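Local coordinates for uncharacterized protein (Bacteroides thetaiotaomicron VPI-5482, PDB 2RLD) that is of unknown function but binds calcium and belongs to the 23S rRNA-intervening sequence family of four-helix bundle proteins, at residues C[28-31]-C[35-38]; C[78-83]-C[106-111]. All coordinates share one frame; numbering follows the deposited sequence.

Interaction 1 (C[28-31]-C[35-38])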
loop_
_atom_site.group_PDB
_atom_site.type_symbol
_atom_site.label_atom_id
_atom_site.label_comp_id
_atom_site.label_asym_id
_atom_site.label_seq_id
_atom_site.Cartn_x
_atom_site.Cartn_y
_atom_site.Cartn_z
ATOM N N PHE C 28 -5.159 -12.552 -17.075
ATOM C CA PHE C 28 -4.556 -12.388 -18.390
ATOM C C PHE C 28 -3.262 -11.609 -18.303
ATOM O O PHE C 28 -2.232 -12.071 -18.804
ATOM C CB PHE C 28 -5.537 -11.686 -19.323
ATOM C CG PHE C 28 -4.949 -11.314 -20.652
ATOM C CD1 PHE C 28 -4.810 -12.268 -21.661
ATOM C CD2 PHE C 28 -4.563 -10.026 -20.905
ATOM C CE1 PHE C 28 -4.264 -11.935 -22.904
ATOM C CE2 PHE C 28 -4.013 -9.685 -22.170
ATOM C CZ PHE C 28 -3.885 -10.656 -23.159
ATOM N N LEU C 29 -3.304 -10.454 -17.631
ATOM C CA LEU C 29 -2.148 -9.577 -17.560
ATOM C C LEU C 29 -1.001 -10.247 -16.821
ATOM O O LEU C 29 0.137 -10.225 -17.281
ATOM C CB LEU C 29 -2.501 -8.245 -16.906
ATOM C CG LEU C 29 -3.410 -7.328 -17.721
ATOM C CD1 LEU C 29 -3.883 -6.185 -16.829
ATOM C CD2 LEU C 29 -2.675 -6.873 -18.985
ATOM N N VAL C 30 -1.302 -10.866 -15.686
ATOM C CA VAL C 30 -0.245 -11.479 -14.892
ATOM C C VAL C 30 0.295 -12.750 -15.553
ATOM O O VAL C 30 1.504 -12.899 -15.705
ATOM C CB VAL C 30 -0.739 -11.760 -13.427
ATOM C CG1 VAL C 30 0.300 -12.547 -12.692
ATOM C CG2 VAL C 30 -1.081 -10.407 -12.714
ATOM N N ASN C 31 -0.597 -13.657 -15.928
ATOM C CA ASN C 31 -0.195 -15.000 -16.375
ATOM C C ASN C 31 0.311 -15.032 -17.809
ATOM O O ASN C 31 1.313 -15.719 -18.108
ATOM C CB ASN C 31 -1.337 -16.001 -16.225
ATOM C CG ASN C 31 -1.728 -16.221 -14.782
ATOM O OD1 ASN C 31 -0.882 -16.228 -13.893
ATOM N ND2 ASN C 31 -3.015 -16.387 -14.544
ATOM N N GLU C 35 2.663 -8.944 -16.539
ATOM C CA GLU C 35 2.529 -7.568 -16.094
ATOM C C GLU C 35 1.915 -7.528 -14.707
ATOM O O GLU C 35 0.784 -7.998 -14.481
ATOM C CB GLU C 35 1.695 -6.774 -17.105
ATOM C CG GLU C 35 1.899 -5.265 -17.036
ATOM C CD GLU C 35 1.397 -4.624 -15.737
ATOM O OE1 GLU C 35 0.230 -4.899 -15.364
ATOM O OE2 GLU C 35 2.179 -3.851 -15.103
ATOM N N PHE C 36 2.662 -6.950 -13.771
ATOM C CA PHE C 36 2.360 -7.079 -12.354
ATOM C C PHE C 36 1.997 -5.777 -11.668
ATOM O O PHE C 36 1.464 -5.802 -10.575
ATOM C CB PHE C 36 3.562 -7.695 -11.652
ATOM C CG PHE C 36 3.947 -9.042 -12.196
ATOM C CD1 PHE C 36 3.113 -10.119 -12.010
ATOM C CD2 PHE C 36 5.109 -9.217 -12.899
ATOM C CE1 PHE C 36 3.443 -11.360 -12.510
ATOM C CE2 PHE C 36 5.447 -10.464 -13.402
ATOM C CZ PHE C 36 4.601 -11.529 -13.206
ATOM N N VAL C 37 2.265 -4.646 -12.302
ATOM C CA VAL C 37 2.115 -3.343 -11.642
ATOM C C VAL C 37 0.758 -2.713 -11.995
ATOM O O VAL C 37 -0.078 -2.481 -11.114
ATOM C CB VAL C 37 3.307 -2.392 -12.022
ATOM C CG1 VAL C 37 3.058 -0.954 -11.530
ATOM C CG2 VAL C 37 4.601 -2.907 -11.423
HETATM N N MSE C 38 0.513 -2.481 -13.284
HETATM C CA MSE C 38 -0.744 -1.917 -13.701
HETATM C C MSE C 38 -1.911 -2.864 -13.396
HETATM O O MSE C 38 -2.999 -2.436 -12.983
HETATM C CB MSE C 38 -0.670 -1.488 -15.174
HETATM C CG MSE C 38 0.462 -0.539 -15.414
HETATM SE SE MSE C 38 0.473 0.053 -17.262
HETATM C CE MSE C 38 1.267 -1.608 -18.098
#
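Leu29 and Glu35 meet through their backbones where one helix stops and the chain turns back, showing how a single amide can fasten a tight connection. Glu35 N donates to Leu29 O over 2.9 Å, almost straight at 173°, although it sits above the carbonyl plane. Beneath this bond both side chains are buried, with Leu29 CB 4.5 Å from Glu35 CB. The Glu35 side chain starts anti to its amide (chi1 -159°) and then folds at chi2, which carries the carboxylate forward to cap the next helix. There OE2 accepts from Met38 N (2.8 Å) through its syn lone pair, and from Val37 N (2.9 Å) above the carboxylate plane. Replacing Glu35 with an alanine would probably leave these two amides without their acceptor and the start of that helix less firmly set. The outer side is more open to solvent: the exposed Phe36 meets Val30 at its ring edge, CE1 lying 3.4 Å from Val30 CG1, and the two side chains cross at about a right angle. Tyr91 covers the inner side at Leu29 and Glu35, Leu86 of helix 62-88 packs on Leu29, and Val37 reaches Leu43 of the second subunit.

Interaction 2 (C[78-83]-C[106-111])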
loop_
_atom_site.group_PDB
_atom_site.type_symbol
_atom_site.label_atom_id
_atom_site.label_comp_id
_atom_site.label_asym_id
_atom_site.label_seq_id
_atom_site.Cartn_x
_atom_site.Cartn_y
_atom_site.Cartn_z
ATOM N N GLU C 78 -10.911 5.781 -12.456
ATOM C CA GLU C 78 -9.521 5.293 -12.355
ATOM C C GLU C 78 -9.315 4.050 -13.224
ATOM O O GLU C 78 -8.289 3.909 -13.907
ATOM C CB GLU C 78 -9.144 5.000 -10.907
ATOM C CG GLU C 78 -7.655 4.711 -10.801
ATOM C CD GLU C 78 -7.189 4.251 -9.447
ATOM O OE1 GLU C 78 -7.850 4.578 -8.435
ATOM O OE2 GLU C 78 -6.143 3.562 -9.413
ATOM N N THR C 79 -10.298 3.171 -13.215
ATOM C CA THR C 79 -10.239 1.933 -14.004
ATOM C C THR C 79 -10.097 2.298 -15.489
ATOM O O THR C 79 -9.328 1.680 -16.211
ATOM C CB THR C 79 -11.508 1.066 -13.767
ATOM O OG1 THR C 79 -11.602 0.700 -12.377
ATOM C CG2 THR C 79 -11.487 -0.202 -14.627
ATOM N N GLU C 80 -10.860 3.289 -15.927
ATOM C CA GLU C 80 -10.806 3.770 -17.327
ATOM C C GLU C 80 -9.415 4.314 -17.676
ATOM O O GLU C 80 -8.919 4.122 -18.778
ATOM C CB GLU C 80 -11.956 4.758 -17.558
ATOM C CG GLU C 80 -13.289 3.973 -17.648
ATOM C CD GLU C 80 -14.500 4.659 -17.036
ATOM O OE1 GLU C 80 -14.444 5.883 -16.790
ATOM O OE2 GLU C 80 -15.506 3.945 -16.787
ATOM N N TYR C 81 -8.782 4.975 -16.719
ATOM C CA TYR C 81 -7.398 5.431 -16.876
ATOM C C TYR C 81 -6.488 4.243 -17.120
ATOM O O TYR C 81 -5.715 4.220 -18.084
ATOM C CB TYR C 81 -6.942 6.179 -15.609
ATOM C CG TYR C 81 -5.431 6.477 -15.540
ATOM C CD1 TYR C 81 -4.874 7.547 -16.207
ATOM C CD2 TYR C 81 -4.602 5.680 -14.781
ATOM C CE1 TYR C 81 -3.490 7.807 -16.128
ATOM C CE2 TYR C 81 -3.220 5.905 -14.709
ATOM C CZ TYR C 81 -2.676 6.962 -15.393
ATOM O OH TYR C 81 -1.323 7.199 -15.263
ATOM N N TRP C 82 -6.578 3.240 -16.250
ATOM C CA TRP C 82 -5.688 2.070 -16.406
ATOM C C TRP C 82 -5.963 1.357 -17.729
ATOM O O TRP C 82 -5.019 0.942 -18.412
ATOM C CB TRP C 82 -5.778 1.081 -15.213
ATOM C CG TRP C 82 -5.253 1.671 -13.927
ATOM C CD1 TRP C 82 -5.975 1.999 -12.801
ATOM C CD2 TRP C 82 -3.899 2.043 -13.660
ATOM N NE1 TRP C 82 -5.128 2.545 -11.848
ATOM C CE2 TRP C 82 -3.859 2.594 -12.358
ATOM C CE3 TRP C 82 -2.707 1.970 -14.409
ATOM C CZ2 TRP C 82 -2.687 3.061 -11.787
ATOM C CZ3 TRP C 82 -1.539 2.406 -13.824
ATOM C CH2 TRP C 82 -1.540 2.961 -12.525
ATOM N N LEU C 83 -7.230 1.273 -18.134
ATOM C CA LEU C 83 -7.540 0.610 -19.407
ATOM C C LEU C 83 -6.898 1.364 -20.578
ATOM O O LEU C 83 -6.375 0.782 -21.530
ATOM C CB LEU C 83 -9.045 0.515 -19.601
ATOM C CG LEU C 83 -9.773 -0.505 -18.727
ATOM C CD1 LEU C 83 -11.293 -0.339 -18.869
ATOM C CD2 LEU C 83 -9.327 -1.976 -19.047
ATOM N N GLU C 106 -20.549 2.319 -19.333
ATOM C CA GLU C 106 -21.965 2.077 -19.035
ATOM C C GLU C 106 -22.237 2.294 -17.550
ATOM O O GLU C 106 -23.263 2.838 -17.187
ATOM C CB GLU C 106 -22.365 0.659 -19.453
ATOM C CG GLU C 106 -23.779 0.262 -19.096
ATOM C CD GLU C 106 -24.123 -1.163 -19.534
ATOM O OE1 GLU C 106 -23.216 -2.037 -19.554
ATOM O OE2 GLU C 106 -25.304 -1.406 -19.869
ATOM N N ILE C 107 -21.323 1.836 -16.686
ATOM C CA ILE C 107 -21.464 2.019 -15.242
ATOM C C ILE C 107 -21.336 3.492 -14.851
ATOM O O ILE C 107 -22.112 3.983 -14.012
ATOM C CB ILE C 107 -20.461 1.104 -14.450
ATOM C CG1 ILE C 107 -20.876 -0.362 -14.584
ATOM C CG2 ILE C 107 -20.332 1.521 -12.977
ATOM C CD1 ILE C 107 -19.826 -1.336 -14.114
ATOM N N ASN C 108 -20.384 4.202 -15.462
ATOM C CA ASN C 108 -20.279 5.653 -15.273
ATOM C C ASN C 108 -21.625 6.358 -15.467
ATOM O O ASN C 108 -22.050 7.185 -14.657
ATOM C CB ASN C 108 -19.315 6.265 -16.280
ATOM C CG ASN C 108 -17.872 6.034 -15.936
ATOM O OD1 ASN C 108 -17.505 4.984 -15.436
ATOM N ND2 ASN C 108 -17.031 7.033 -16.218
ATOM N N LYS C 109 -22.274 6.017 -16.571
ATOM C CA LYS C 109 -23.489 6.694 -17.017
ATOM C C LYS C 109 -24.611 6.491 -15.992
ATOM O O LYS C 109 -25.309 7.438 -15.610
ATOM C CB LYS C 109 -23.876 6.110 -18.367
ATOM C CG LYS C 109 -25.100 6.707 -19.015
ATOM C CD LYS C 109 -25.427 5.981 -20.315
ATOM C CE LYS C 109 -25.606 4.487 -20.098
ATOM N NZ LYS C 109 -26.695 3.914 -20.924
ATOM N N LEU C 110 -24.764 5.252 -15.533
ATOM C CA LEU C 110 -25.813 4.930 -14.576
ATOM C C LEU C 110 -25.540 5.606 -13.218
ATOM O O LEU C 110 -26.452 6.192 -12.590
ATOM C CB LEU C 110 -25.911 3.411 -14.424
ATOM C CG LEU C 110 -26.299 2.663 -15.709
ATOM C CD1 LEU C 110 -26.100 1.136 -15.591
ATOM C CD2 LEU C 110 -27.735 3.008 -16.067
ATOM N N LEU C 111 -24.280 5.552 -12.772
ATOM C CA LEU C 111 -23.928 6.212 -11.508
ATOM C C LEU C 111 -24.198 7.711 -11.559
ATOM O O LEU C 111 -24.750 8.294 -10.621
ATOM C CB LEU C 111 -22.475 5.961 -11.136
ATOM C CG LEU C 111 -22.118 4.516 -10.796
ATOM C CD1 LEU C 111 -20.599 4.383 -10.774
ATOM C CD2 LEU C 111 -22.725 4.107 -9.460
#
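The Glu80 carboxylate and the Asn108 amide meet between helices 62-88 and 94-116, their planes turned 45° apart, with Glu80 CD 3.8 Å from Asn108 CG. Elsewhere on helix 62-88, CD2 of the Tyr81 ring stands 3.9 Å above one face of the Trp82 indole, over its centre, while Trp82 CE2 lies in plane at the Tyr81 edge, so edge is set against face. At the indole edge, NE1 gives a nearly straight in-plane bond of 2.8 Å to the anti lone pair of Glu78 OE2, which fixes the tilt of the indole from one helical turn back. Glu78 OE1 lies near Glu55 OE2 of the second subunit, a pairing that might raise the proton affinity of one acid. Glu80 and Asn108 come from opposite directions, each CB already pointing toward the other segment. A firmer polar tie is the hydrogen bond between Glu80 OE2 and Ser104 OG, one turn before Asn108. The Glu80 side chain is about 8 Å from that of Asp103, a calcium ligand whose metal is absent from this chain. The nearest CA atoms of 78-83 and 106-111, those of Glu80 and Asn108, lie 9.9 Å apart; Leu83 and Ile107 pack inward on other helices, as in a four-helix bundle.

From the N terminus the chain runs up helix 7-32, and interaction 1 closes the short connection into helix 38-57. Helix 62-88 follows, and interaction 2 ties its later half to helix 94-116 across the turn between them, closing a longer hairpin. The two contacts come in series, neither nesting nor crossing: one secures the first helical pair at its end, the other the second pair near the middle of the molecule. Their centres are about 20 Å apart, yet they meet where Met38 CG packs on Trp82 CZ3 at 3.9 Å, joining the two hairpins. Both also touch the second subunit, so each lies partly at the interface.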